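Local coordinates for protein putative mandelate racemase (Bordetella bronchiseptica, PDB 3OZY) that is of unknown function but belongs to the enolase superfamily and binds magnesium, so it probably acts on a carboxylate substrate, perhaps a sugar diacid, at residues V200-L206 with F226-I232; I146-L150 with K173-A177; V248-E254 with A270-A276; A211-L215 with R239-A243. All coordinates share one frame; numbering follows the deposited sequence.

Interaction 1: residues V200-L206 with F226-I232; sequences VDANQSL and FEEPLSI. With MG (magnesium ion), chain C; ACY (acetic acid), chain I.
D201 and E227, paired in register on adjacent parallel strands, send their carboxylates to the same magnesium ion. E227 CB lies 3.4 Å from V200 O, close to the backbone of the neighbouring strand. With CG anti to the backbone N (chi1 169°) and the rest extended, the chain crosses D201 at a slant, CG coming 3.6 Å from D201 CG and CD 3.4 Å from D201 OD2. At the tip OE2 binds magnesium at 2.2 Å, while OE1 turns to K171 and Q275. D201 OD2 is 2.3 Å from the metal, and E254 and three waters complete the shell; the two carboxylates are stacked, their planes 20° apart. D201 OD1 takes the backbone N of N203, an Asx turn, and a metal-bound water that also donates to E228 OE1.

Beneath the metal, E227 N bonds to V200 O and A202 N to E227 O. Farther out, I232 N gives a hydrogen bond of 3.0 Å to Q204 OE1, arriving 46° out of the amide plane. On the face of the strands away from the metal, the F226 ring meets L206 CD1 at its edge, 3.9 Å from CZ.

D201 OD2 and E227 OE2, 3.2 Å apart, would be expected to repel without a cation; magnesium, with K171 and K173 nearby, probably makes their closeness tolerable, as in the metal site of enolase-superfamily barrels.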
loop_
_atom_site.group_PDB
_atom_site.type_symbol
_atom_site.label_atom_id
_atom_site.label_comp_id
_atom_site.label_asym_id
_atom_site.label_seq_id
_atom_site.Cartn_x
_atom_site.Cartn_y
_atom_site.Cartn_z
ATOM N N VAL A 200 -25.830 -1.808 -3.214
ATOM C CA VAL A 200 -25.385 -0.559 -3.820
ATOM C C VAL A 200 -23.888 -0.382 -3.558
ATOM O O VAL A 200 -23.398 -0.780 -2.488
ATOM C CB VAL A 200 -26.188 0.625 -3.235
ATOM C CG1 VAL A 200 -25.556 1.951 -3.580
ATOM C CG2 VAL A 200 -27.643 0.570 -3.717
ATOM N N ASP A 201 -23.164 0.188 -4.523
ATOM C CA ASP A 201 -21.713 0.321 -4.438
ATOM C C ASP A 201 -21.306 1.673 -5.010
ATOM O O ASP A 201 -21.518 1.931 -6.205
ATOM C CB ASP A 201 -21.076 -0.828 -5.230
ATOM C CG ASP A 201 -19.564 -0.820 -5.201
ATOM O OD1 ASP A 201 -18.946 0.158 -4.733
ATOM O OD2 ASP A 201 -18.988 -1.818 -5.699
ATOM N N ALA A 202 -20.749 2.537 -4.154
ATOM C CA ALA A 202 -20.385 3.895 -4.548
ATOM C C ALA A 202 -18.920 4.043 -4.964
ATOM O O ALA A 202 -18.516 5.129 -5.349
ATOM C CB ALA A 202 -20.711 4.888 -3.429
ATOM N N ASN A 203 -18.124 2.980 -4.879
ATOM C CA ASN A 203 -16.712 3.070 -5.270
ATOM C C ASN A 203 -15.992 4.281 -4.662
ATOM O O ASN A 203 -15.198 4.949 -5.336
ATOM C CB ASN A 203 -16.559 3.081 -6.797
ATOM C CG ASN A 203 -16.777 1.721 -7.408
ATOM O OD1 ASN A 203 -17.890 1.385 -7.827
ATOM N ND2 ASN A 203 -15.717 0.924 -7.471
ATOM N N GLN A 204 -16.261 4.544 -3.383
ATOM C CA GLN A 204 -15.586 5.610 -2.630
ATOM C C GLN A 204 -15.906 7.013 -3.128
ATOM O O GLN A 204 -15.140 7.950 -2.878
ATOM C CB GLN A 204 -14.058 5.433 -2.640
ATOM C CG GLN A 204 -13.543 4.050 -2.296
ATOM C CD GLN A 204 -12.014 4.022 -2.244
ATOM O OE1 GLN A 204 -11.393 4.765 -1.478
ATOM N NE2 GLN A 204 -11.403 3.170 -3.064
ATOM N N SER A 205 -17.036 7.171 -3.814
ATOM C CA SER A 205 -17.329 8.413 -4.535
ATOM C C SER A 205 -17.995 9.511 -3.736
ATOM O O SER A 205 -18.108 10.636 -4.226
ATOM C CB SER A 205 -18.229 8.127 -5.739
ATOM O OG SER A 205 -17.553 7.339 -6.689
ATOM N N LEU A 206 -18.482 9.199 -2.545
ATOM C CA LEU A 206 -19.263 10.170 -1.789
ATOM C C LEU A 206 -18.515 10.689 -0.581
ATOM O O LEU A 206 -17.669 9.985 -0.015
ATOM C CB LEU A 206 -20.566 9.533 -1.302
ATOM C CG LEU A 206 -21.459 8.972 -2.403
ATOM C CD1 LEU A 206 -22.580 8.135 -1.792
ATOM C CD2 LEU A 206 -22.032 10.095 -3.269
ATOM N N PHE A 226 -24.456 -1.155 1.530
ATOM C CA PHE A 226 -23.926 0.086 0.960
ATOM C C PHE A 226 -22.411 -0.127 0.947
ATOM O O PHE A 226 -21.756 -0.072 1.999
ATOM C CB PHE A 226 -24.290 1.235 1.914
ATOM C CG PHE A 226 -24.099 2.629 1.363
ATOM C CD1 PHE A 226 -23.708 2.865 0.061
ATOM C CD2 PHE A 226 -24.373 3.715 2.185
ATOM C CE1 PHE A 226 -23.592 4.174 -0.412
ATOM C CE2 PHE A 226 -24.258 5.008 1.732
ATOM C CZ PHE A 226 -23.861 5.248 0.434
ATOM N N GLU A 227 -21.859 -0.395 -0.234
ATOM C CA GLU A 227 -20.458 -0.784 -0.401
ATOM C C GLU A 227 -19.592 0.408 -0.810
ATOM O O GLU A 227 -20.011 1.234 -1.629
ATOM C CB GLU A 227 -20.381 -1.898 -1.445
ATOM C CG GLU A 227 -18.991 -2.224 -1.927
ATOM C CD GLU A 227 -18.964 -3.469 -2.779
ATOM O OE1 GLU A 227 -19.993 -4.176 -2.848
ATOM O OE2 GLU A 227 -17.907 -3.753 -3.380
ATOM N N GLU A 228 -18.387 0.484 -0.236
ATOM C CA GLU A 228 -17.479 1.620 -0.434
ATOM C C GLU A 228 -18.234 2.949 -0.498
ATOM O O GLU A 228 -18.098 3.722 -1.447
ATOM C CB GLU A 228 -16.577 1.430 -1.662
ATOM C CG GLU A 228 -15.518 0.342 -1.474
ATOM C CD GLU A 228 -14.374 0.493 -2.454
ATOM O OE1 GLU A 228 -14.625 0.941 -3.598
ATOM O OE2 GLU A 228 -13.220 0.184 -2.089
ATOM N N PRO A 229 -19.026 3.243 0.537
ATOM C CA PRO A 229 -19.775 4.505 0.497
ATOM C C PRO A 229 -18.846 5.717 0.516
ATOM O O PRO A 229 -19.186 6.757 -0.061
ATOM C CB PRO A 229 -20.594 4.456 1.788
ATOM C CG PRO A 229 -19.784 3.569 2.717
ATOM C CD PRO A 229 -19.234 2.506 1.796
ATOM N N LEU A 230 -17.685 5.575 1.163
ATOM C CA LEU A 230 -16.729 6.664 1.359
ATOM C C LEU A 230 -15.340 6.196 0.977
ATOM O O LEU A 230 -15.101 5.006 0.779
ATOM C CB LEU A 230 -16.683 7.072 2.838
ATOM C CG LEU A 230 -18.021 7.427 3.488
ATOM C CD1 LEU A 230 -17.864 7.519 4.998
ATOM C CD2 LEU A 230 -18.567 8.735 2.932
ATOM N N SER A 231 -14.411 7.140 0.909
ATOM C CA SER A 231 -12.998 6.805 0.871
ATOM C C SER A 231 -12.683 5.730 1.902
ATOM O O SER A 231 -13.090 5.839 3.068
ATOM C CB SER A 231 -12.181 8.048 1.213
ATOM O OG SER A 231 -10.828 7.685 1.461
ATOM N N ILE A 232 -11.932 4.710 1.495
ATOM C CA ILE A 232 -11.521 3.677 2.445
ATOM C C ILE A 232 -10.582 4.223 3.515
ATOM O O ILE A 232 -10.314 3.544 4.499
ATOM C CB ILE A 232 -10.852 2.446 1.766
ATOM C CG1 ILE A 232 -9.349 2.662 1.531
ATOM C CG2 ILE A 232 -11.591 2.066 0.486
ATOM C CD1 ILE A 232 -9.033 3.637 0.428
HETATM MG MG MG C . -16.952 -2.811 -5.179
HETATM C C ACY I . -15.592 -1.648 -10.671
HETATM O O ACY I . -16.290 -0.810 -10.073
HETATM O OXT ACY I . -16.049 -2.453 -11.509
HETATM C CH3 ACY I . -14.117 -1.698 -10.395
HETATM O O HOH W 1 -16.482 -0.720 -4.581
HETATM O O HOH W 2 -13.277 1.834 -5.765
HETATM O O HOH W 3 -15.860 -2.020 -7.133
HETATM O O HOH W 4 -15.230 9.903 1.226
HETATM O O HOH W 5 -17.350 -4.752 -6.477
#

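Interaction 2: residues I146-L150 with K173-A177; sequences IYWDL and KVGRA. With ACY (acetic acid), chain H; ACY (acetic acid), chain I.
W148 and R176 meet across two loops that follow neighbouring barrel strands, through CH-pi and packing contacts. R176 CB lies over the six-membered ring of W148, 3.8 Å from its centroid, and the guanidinium then swings across so that CZ is 3.5 Å from W148 CE3. Extended to CD with CG anti to the backbone N, the arginine bends at chi3 (61°), and its guanidinium plane ends 37° from that of the indole. K173 CG makes a second CH-pi contact over the face of Y147.

Hydrogen bonds hold the strand ends and the indole edge. K173 N reaches I146 O at 2.8 Å, almost straight at 175°, whereas W148 NE1 gives V174 O a weak bond of 3.3 Å.

The charged contact is a salt bridge of 2.8 Å from R176 NH2 to D149 OD1. The aspartate oxygen lies in the guanidinium plane but is itself approached from above the carboxylate plane.

Two acetates, probably from the crystallisation liquor, each take several donors. One takes R176 NE and NH2 and D149 N; the other takes Y147 OH and K173 NZ, and is also bound by S25 and K30. K173 NZ bonds to D201 and N203 as well, so this second acetate sits beside the metal site. The cluster of donors around it is consistent with a pocket suited to a carboxylate.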
loop_
_atom_site.group_PDB
_atom_site.type_symbol
_atom_site.label_atom_id
_atom_site.label_comp_id
_atom_site.label_asym_id
_atom_site.label_seq_id
_atom_site.Cartn_x
_atom_site.Cartn_y
_atom_site.Cartn_z
ATOM N N ILE A 146 -24.988 -3.585 -12.167
ATOM C CA ILE A 146 -25.652 -2.610 -13.029
ATOM C C ILE A 146 -24.870 -1.311 -12.846
ATOM O O ILE A 146 -24.724 -0.825 -11.717
ATOM C CB ILE A 146 -27.116 -2.437 -12.599
ATOM C CG1 ILE A 146 -27.849 -3.774 -12.749
ATOM C CG2 ILE A 146 -27.792 -1.330 -13.408
ATOM C CD1 ILE A 146 -29.208 -3.831 -12.077
ATOM N N TYR A 147 -24.308 -0.783 -13.930
ATOM C CA TYR A 147 -23.361 0.327 -13.847
ATOM C C TYR A 147 -24.013 1.701 -14.057
ATOM O O TYR A 147 -25.242 1.814 -14.134
ATOM C CB TYR A 147 -22.165 0.091 -14.796
ATOM C CG TYR A 147 -21.110 -0.817 -14.179
ATOM C CD1 TYR A 147 -21.337 -2.180 -14.028
ATOM C CD2 TYR A 147 -19.896 -0.307 -13.728
ATOM C CE1 TYR A 147 -20.383 -3.020 -13.445
ATOM C CE2 TYR A 147 -18.937 -1.139 -13.146
ATOM C CZ TYR A 147 -19.188 -2.491 -13.009
ATOM O OH TYR A 147 -18.245 -3.323 -12.434
ATOM N N TRP A 148 -23.189 2.743 -14.115
ATOM C CA TRP A 148 -23.656 4.097 -14.375
ATOM C C TRP A 148 -24.240 4.215 -15.785
ATOM O O TRP A 148 -24.259 3.247 -16.544
ATOM C CB TRP A 148 -22.491 5.077 -14.245
ATOM C CG TRP A 148 -21.953 5.271 -12.845
ATOM C CD1 TRP A 148 -22.443 4.752 -11.678
ATOM C CD2 TRP A 148 -20.831 6.069 -12.494
ATOM N NE1 TRP A 148 -21.666 5.175 -10.614
ATOM C CE2 TRP A 148 -20.671 5.987 -11.095
ATOM C CE3 TRP A 148 -19.932 6.843 -13.235
ATOM C CZ2 TRP A 148 -19.656 6.662 -10.419
ATOM C CZ3 TRP A 148 -18.921 7.505 -12.568
ATOM C CH2 TRP A 148 -18.792 7.417 -11.174
ATOM N N ASP A 149 -24.717 5.410 -16.122
ATOM C CA ASP A 149 -25.161 5.733 -17.483
ATOM C C ASP A 149 -26.489 5.089 -17.886
ATOM O O ASP A 149 -26.736 4.862 -19.072
ATOM C CB ASP A 149 -24.064 5.394 -18.503
ATOM C CG ASP A 149 -22.736 6.050 -18.165
ATOM O OD1 ASP A 149 -22.669 7.292 -18.147
ATOM O OD2 ASP A 149 -21.758 5.321 -17.894
ATOM N N LEU A 150 -27.348 4.808 -16.912
ATOM C CA LEU A 150 -28.676 4.269 -17.194
ATOM C C LEU A 150 -29.768 5.193 -16.681
ATOM O O LEU A 150 -29.575 5.911 -15.699
ATOM C CB LEU A 150 -28.851 2.907 -16.521
ATOM C CG LEU A 150 -27.859 1.815 -16.918
ATOM C CD1 LEU A 150 -28.202 0.540 -16.196
ATOM C CD2 LEU A 150 -27.869 1.574 -18.423
ATOM N N LYS A 173 -24.176 0.257 -9.209
ATOM C CA LYS A 173 -23.153 1.274 -9.001
ATOM C C LYS A 173 -23.778 2.658 -8.890
ATOM O O LYS A 173 -24.654 3.021 -9.685
ATOM C CB LYS A 173 -22.167 1.256 -10.165
ATOM C CG LYS A 173 -21.440 -0.057 -10.347
ATOM C CD LYS A 173 -20.471 -0.293 -9.190
ATOM C CE LYS A 173 -19.560 -1.468 -9.470
ATOM N NZ LYS A 173 -18.436 -1.533 -8.490
ATOM N N VAL A 174 -23.306 3.439 -7.926
ATOM C CA VAL A 174 -23.822 4.778 -7.675
ATOM C C VAL A 174 -22.665 5.730 -7.386
ATOM O O VAL A 174 -21.496 5.329 -7.356
ATOM C CB VAL A 174 -24.780 4.782 -6.464
ATOM C CG1 VAL A 174 -25.948 3.812 -6.686
ATOM C CG2 VAL A 174 -24.024 4.438 -5.169
ATOM N N GLY A 175 -22.987 7.006 -7.205
ATOM C CA GLY A 175 -22.014 7.930 -6.657
ATOM C C GLY A 175 -21.765 9.207 -7.428
ATOM O O GLY A 175 -21.283 10.183 -6.851
ATOM N N ARG A 176 -22.067 9.210 -8.720
ATOM C CA ARG A 176 -21.827 10.398 -9.533
ATOM C C ARG A 176 -22.980 11.389 -9.460
ATOM O O ARG A 176 -22.770 12.597 -9.328
ATOM C CB ARG A 176 -21.582 10.018 -10.988
ATOM C CG ARG A 176 -21.357 11.227 -11.873
ATOM C CD ARG A 176 -20.877 10.810 -13.242
ATOM N NE ARG A 176 -21.848 9.958 -13.919
ATOM C CZ ARG A 176 -21.612 9.358 -15.076
ATOM N NH1 ARG A 176 -20.437 9.522 -15.672
ATOM N NH2 ARG A 176 -22.541 8.596 -15.634
ATOM N N ALA A 177 -24.196 10.869 -9.556
ATOM C CA ALA A 177 -25.388 11.709 -9.554
ATOM C C ALA A 177 -26.419 11.109 -8.614
ATOM O O ALA A 177 -27.288 10.356 -9.037
ATOM C CB ALA A 177 -25.955 11.827 -10.962
HETATM C C ACY H . -25.235 7.983 -13.414
HETATM O O ACY H . -24.383 8.621 -12.755
HETATM O OXT ACY H . -25.181 7.862 -14.656
HETATM C CH3 ACY H . -26.379 7.344 -12.680
HETATM C C ACY I . -15.592 -1.648 -10.671
HETATM O O ACY I . -16.290 -0.810 -10.073
HETATM O OXT ACY I . -16.049 -2.453 -11.509
HETATM C CH3 ACY I . -14.117 -1.698 -10.395
HETATM O O HOH W 6 -19.994 8.010 -17.852
#

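Interaction 3: residues V248-E254 with A270-A276; sequences VRIATGE and AIDVLQA. With MG (magnesium ion), chain C.
D272 turns its carboxylate back across I250, and OD2 takes I250 N through its anti lone pair at 2.8 Å and 178°. I250 O answers by accepting from both D272 N and V273 N, a two-way grip at the start of the paired strands. The other carboxylate oxygen, OD1, forms a salt bridge with R242. On the face shared with A251 and W225, the R249 chain crosses V273 obliquely, its CD 3.8 Å from V273 CG2. T252 CG2 meets I271 CD1 at 3.7 Å, the two side chains at about a right angle. Q275 leans over A251, its CD 3.7 Å from A251 CB, and sends NE2 to E227. G253 lies close against the backbone of Q275, and E254 OE2 then binds magnesium at 2.2 Å.

In the barrel, strand 249-252 lies between 225-227 and 273-274, parallel to both. Helix 258-267 connects it to 273-274, packing on T252 and L274, while helix 235-242 packs on I250 and A270.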
loop_
_atom_site.group_PDB
_atom_site.type_symbol
_atom_site.label_atom_id
_atom_site.label_comp_id
_atom_site.label_asym_id
_atom_site.label_seq_id
_atom_site.Cartn_x
_atom_site.Cartn_y
_atom_site.Cartn_z
ATOM N N VAL A 248 -29.484 -1.425 6.737
ATOM C CA VAL A 248 -28.575 -1.484 5.592
ATOM C C VAL A 248 -27.151 -1.699 6.093
ATOM O O VAL A 248 -26.652 -0.921 6.911
ATOM C CB VAL A 248 -28.619 -0.174 4.762
ATOM C CG1 VAL A 248 -27.730 -0.287 3.528
ATOM C CG2 VAL A 248 -30.044 0.174 4.342
ATOM N N ARG A 249 -26.503 -2.761 5.624
ATOM C CA ARG A 249 -25.145 -3.076 6.060
ATOM C C ARG A 249 -24.134 -2.121 5.436
ATOM O O ARG A 249 -24.235 -1.812 4.245
ATOM C CB ARG A 249 -24.800 -4.504 5.651
ATOM C CG ARG A 249 -25.680 -5.558 6.291
ATOM C CD ARG A 249 -25.738 -6.830 5.439
ATOM N NE ARG A 249 -26.646 -7.811 6.030
ATOM C CZ ARG A 249 -27.966 -7.768 5.906
ATOM N NH1 ARG A 249 -28.534 -6.814 5.181
ATOM N NH2 ARG A 249 -28.721 -8.692 6.499
ATOM N N ILE A 250 -23.163 -1.669 6.224
ATOM C CA ILE A 250 -22.045 -0.901 5.686
ATOM C C ILE A 250 -20.938 -1.884 5.291
ATOM O O ILE A 250 -20.428 -2.638 6.134
ATOM C CB ILE A 250 -21.546 0.149 6.701
ATOM C CG1 ILE A 250 -22.699 1.069 7.129
ATOM C CG2 ILE A 250 -20.371 0.961 6.136
ATOM C CD1 ILE A 250 -23.454 1.718 5.967
ATOM N N ALA A 251 -20.590 -1.902 4.004
ATOM C CA ALA A 251 -19.658 -2.880 3.451
ATOM C C ALA A 251 -18.458 -2.202 2.817
ATOM O O ALA A 251 -18.597 -1.191 2.135
ATOM C CB ALA A 251 -20.377 -3.728 2.395
ATOM N N THR A 252 -17.277 -2.765 3.032
ATOM C CA THR A 252 -16.091 -2.309 2.326
ATOM C C THR A 252 -15.026 -3.391 2.414
ATOM O O THR A 252 -15.081 -4.270 3.275
ATOM C CB THR A 252 -15.570 -0.948 2.862
ATOM O OG1 THR A 252 -14.526 -0.477 2.005
ATOM C CG2 THR A 252 -15.064 -1.057 4.320
ATOM N N GLY A 253 -14.076 -3.366 1.486
ATOM C CA GLY A 253 -12.933 -4.246 1.626
ATOM C C GLY A 253 -12.110 -4.558 0.398
ATOM O O GLY A 253 -10.983 -5.034 0.544
ATOM N N GLU A 254 -12.622 -4.304 -0.801
ATOM C CA GLU A 254 -11.821 -4.624 -1.983
ATOM C C GLU A 254 -10.530 -3.812 -2.038
ATOM O O GLU A 254 -9.555 -4.240 -2.654
ATOM C CB GLU A 254 -12.613 -4.462 -3.271
ATOM C CG GLU A 254 -12.784 -3.041 -3.719
ATOM C CD GLU A 254 -13.872 -2.926 -4.749
ATOM O OE1 GLU A 254 -13.604 -2.410 -5.847
ATOM O OE2 GLU A 254 -14.991 -3.370 -4.451
ATOM N N ALA A 270 -16.960 0.304 12.703
ATOM C CA ALA A 270 -17.114 0.993 11.432
ATOM C C ALA A 270 -17.496 0.075 10.266
ATOM O O ALA A 270 -17.490 0.515 9.119
ATOM C CB ALA A 270 -15.831 1.760 11.103
ATOM N N ILE A 271 -17.829 -1.186 10.528
ATOM C CA ILE A 271 -18.082 -2.099 9.407
ATOM C C ILE A 271 -19.071 -3.206 9.755
ATOM O O ILE A 271 -19.020 -3.767 10.854
ATOM C CB ILE A 271 -16.741 -2.697 8.888
ATOM C CG1 ILE A 271 -16.887 -3.337 7.502
ATOM C CG2 ILE A 271 -16.118 -3.658 9.920
ATOM C CD1 ILE A 271 -15.519 -3.667 6.882
ATOM N N ASP A 272 -19.967 -3.520 8.819
ATOM C CA ASP A 272 -20.894 -4.645 8.956
ATOM C C ASP A 272 -20.457 -5.849 8.130
ATOM O O ASP A 272 -20.595 -6.995 8.559
ATOM C CB ASP A 272 -22.307 -4.242 8.530
ATOM C CG ASP A 272 -22.927 -3.224 9.453
ATOM O OD1 ASP A 272 -23.028 -3.491 10.672
ATOM O OD2 ASP A 272 -23.302 -2.152 8.942
ATOM N N VAL A 273 -19.968 -5.575 6.922
ATOM C CA VAL A 273 -19.588 -6.620 5.977
ATOM C C VAL A 273 -18.158 -6.372 5.518
ATOM O O VAL A 273 -17.867 -5.353 4.880
ATOM C CB VAL A 273 -20.531 -6.644 4.760
ATOM C CG1 VAL A 273 -20.014 -7.606 3.695
ATOM C CG2 VAL A 273 -21.955 -7.005 5.180
ATOM N N LEU A 274 -17.273 -7.303 5.870
ATOM C CA LEU A 274 -15.882 -7.255 5.437
ATOM C C LEU A 274 -15.805 -7.890 4.060
ATOM O O LEU A 274 -16.279 -9.007 3.873
ATOM C CB LEU A 274 -14.990 -8.020 6.411
ATOM C CG LEU A 274 -14.764 -7.444 7.811
ATOM C CD1 LEU A 274 -16.040 -7.477 8.664
ATOM C CD2 LEU A 274 -13.653 -8.234 8.476
ATOM N N GLN A 275 -15.194 -7.194 3.105
ATOM C CA GLN A 275 -15.189 -7.685 1.727
ATOM C C GLN A 275 -13.803 -8.071 1.221
ATOM O O GLN A 275 -13.551 -8.107 0.017
ATOM C CB GLN A 275 -15.858 -6.676 0.802
ATOM C CG GLN A 275 -17.302 -6.383 1.184
ATOM C CD GLN A 275 -17.944 -5.447 0.202
ATOM O OE1 GLN A 275 -17.540 -4.290 0.077
ATOM N NE2 GLN A 275 -18.946 -5.941 -0.518
ATOM N N ALA A 276 -12.914 -8.402 2.152
ATOM C CA ALA A 276 -11.576 -8.877 1.797
ATOM C C ALA A 276 -11.645 -9.968 0.727
ATOM O O ALA A 276 -12.330 -10.975 0.899
ATOM C CB ALA A 276 -10.863 -9.405 3.027
HETATM MG MG MG C . -16.952 -2.811 -5.179
HETATM O O HOH W 7 -25.437 -0.448 9.325
HETATM O O HOH W 8 -15.303 -3.436 -1.432
HETATM O O HOH W 3 -15.860 -2.020 -7.133
HETATM O O HOH W 1 -16.482 -0.720 -4.581
HETATM O O HOH W 5 -17.350 -4.752 -6.477
#

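Interaction 4: residues A211-L215 with R239-A243; sequences ALAML and RILRA
L241 leaves its helix with CG anti to the carbonyl carbon; CD1 continues the chain (chi2 172°), leaving CD2 as the side branch turned to the other helix. L215 uses a different setting: CG is anti to the backbone N (chi1 178°), and a chi2 of 59° turns CD1 aside and leaves CD2 extended, 3.5 Å from L241 O and 4.2 Å from L241 CD2. The CD2 methyl of L241 is also met by L212 CD2 at 3.8 Å, the two leucines crossing at a slant, and by A211 CB at 4.0 Å, so three residues of 211-215 gather about one branch.

Helices 208-220 and 235-242 are successive outer helices of the beta-alpha barrel, and between them the chain passes through strand 225-227. The contact is wholly apolar in its side chains. Toward the surface, L212 CD2 reaches I240 CG2 at 4.2 Å, whereas on the barrel side L241 rests on P229 and I250, and A211 on L230.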
loop_
_atom_site.group_PDB
_atom_site.type_symbol
_atom_site.label_atom_id
_atom_site.label_comp_id
_atom_site.label_asym_id
_atom_site.label_seq_id
_atom_site.Cartn_x
_atom_site.Cartn_y
_atom_site.Cartn_z
ATOM N N ALA A 211 -23.334 10.736 1.672
ATOM C CA ALA A 211 -23.530 9.329 2.014
ATOM C C ALA A 211 -24.659 9.149 3.032
ATOM O O ALA A 211 -25.449 8.211 2.922
ATOM C CB ALA A 211 -22.231 8.708 2.526
ATOM N N LEU A 212 -24.753 10.046 4.011
ATOM C CA LEU A 212 -25.867 10.009 4.952
ATOM C C LEU A 212 -27.202 10.222 4.243
ATOM O O LEU A 212 -28.189 9.548 4.545
ATOM C CB LEU A 212 -25.673 11.055 6.053
ATOM C CG LEU A 212 -24.641 10.699 7.128
ATOM C CD1 LEU A 212 -24.171 11.959 7.853
ATOM C CD2 LEU A 212 -25.210 9.676 8.106
ATOM N N ALA A 213 -27.238 11.152 3.293
ATOM C CA ALA A 213 -28.466 11.393 2.539
ATOM C C ALA A 213 -28.812 10.147 1.728
ATOM O O ALA A 213 -29.976 9.731 1.678
ATOM C CB ALA A 213 -28.302 12.599 1.631
ATOM N N MET A 214 -27.813 9.542 1.100
ATOM C CA MET A 214 -28.110 8.363 0.301
ATOM C C MET A 214 -28.555 7.195 1.177
ATOM O O MET A 214 -29.486 6.470 0.815
ATOM C CB MET A 214 -26.919 7.966 -0.564
ATOM C CG MET A 214 -27.263 6.818 -1.484
ATOM S SD MET A 214 -25.990 6.448 -2.698
ATOM C CE MET A 214 -26.130 7.855 -3.795
ATOM N N LEU A 215 -27.913 7.015 2.330
ATOM C CA LEU A 215 -28.286 5.922 3.237
ATOM C C LEU A 215 -29.788 5.944 3.562
ATOM O O LEU A 215 -30.435 4.891 3.659
ATOM C CB LEU A 215 -27.447 5.976 4.519
ATOM C CG LEU A 215 -27.750 4.918 5.577
ATOM C CD1 LEU A 215 -27.558 3.493 5.033
ATOM C CD2 LEU A 215 -26.863 5.151 6.802
ATOM N N ARG A 239 -18.079 4.580 10.541
ATOM C CA ARG A 239 -18.712 4.444 11.847
ATOM C C ARG A 239 -19.966 5.314 11.927
ATOM O O ARG A 239 -21.004 4.873 12.420
ATOM C CB ARG A 239 -17.753 4.799 12.987
ATOM C CG ARG A 239 -18.374 4.536 14.370
ATOM C CD ARG A 239 -17.613 5.239 15.499
ATOM N NE ARG A 239 -17.765 6.685 15.427
ATOM C CZ ARG A 239 -18.887 7.339 15.719
ATOM N NH1 ARG A 239 -19.972 6.678 16.117
ATOM N NH2 ARG A 239 -18.925 8.661 15.610
ATOM N N ILE A 240 -19.870 6.545 11.434
ATOM C CA ILE A 240 -21.012 7.452 11.447
ATOM C C ILE A 240 -22.196 6.851 10.686
ATOM O O ILE A 240 -23.340 6.903 11.150
ATOM C CB ILE A 240 -20.617 8.825 10.882
ATOM C CG1 ILE A 240 -19.647 9.511 11.853
ATOM C CG2 ILE A 240 -21.857 9.699 10.652
ATOM C CD1 ILE A 240 -18.941 10.730 11.296
ATOM N N LEU A 241 -21.931 6.264 9.525
ATOM C CA LEU A 241 -23.001 5.634 8.747
ATOM C C LEU A 241 -23.617 4.457 9.501
ATOM O O LEU A 241 -24.835 4.324 9.588
ATOM C CB LEU A 241 -22.485 5.168 7.387
ATOM C CG LEU A 241 -22.034 6.272 6.436
ATOM C CD1 LEU A 241 -21.361 5.678 5.199
ATOM C CD2 LEU A 241 -23.229 7.132 6.041
ATOM N N ARG A 242 -22.765 3.611 10.059
ATOM C CA ARG A 242 -23.242 2.460 10.798
ATOM C C ARG A 242 -24.021 2.869 12.053
ATOM O O ARG A 242 -24.998 2.215 12.430
ATOM C CB ARG A 242 -22.053 1.566 11.131
ATOM C CG ARG A 242 -22.426 0.259 11.708
ATOM C CD ARG A 242 -21.258 -0.688 11.642
ATOM N NE ARG A 242 -21.627 -1.881 12.373
ATOM C CZ ARG A 242 -21.448 -2.037 13.678
ATOM N NH1 ARG A 242 -20.868 -1.079 14.393
ATOM N NH2 ARG A 242 -21.834 -3.160 14.266
ATOM N N ALA A 243 -23.597 3.960 12.687
ATOM C CA ALA A 243 -24.239 4.456 13.900
ATOM C C ALA A 243 -25.674 4.922 13.667
ATOM O O ALA A 243 -26.411 5.180 14.623
ATOM C CB ALA A 243 -23.409 5.586 14.505
#

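How the interactions relate
Along the chain interaction 2 comes first, then interaction 1, whose segments alternate with those of interaction 4, and interaction 3 closes the series. Interactions 1 and 3, centres 10 Å apart, lie on neighbouring parallel strands of the curled barrel sheet, 225-227 beside 249-252, where F226 N probably bonds to R249 O; together they supply D201, E227 and E254, the three protein ligands of this magnesium. Interaction 2, centred 12 Å from interaction 1, joins it where V174 packs on V200. Interaction 4 packs the outer helices against interaction 1, and its L215 touches V248 of interaction 3. The barrel thus carries its metal site at the C-terminal ends of its strands, backed by sheet and helices.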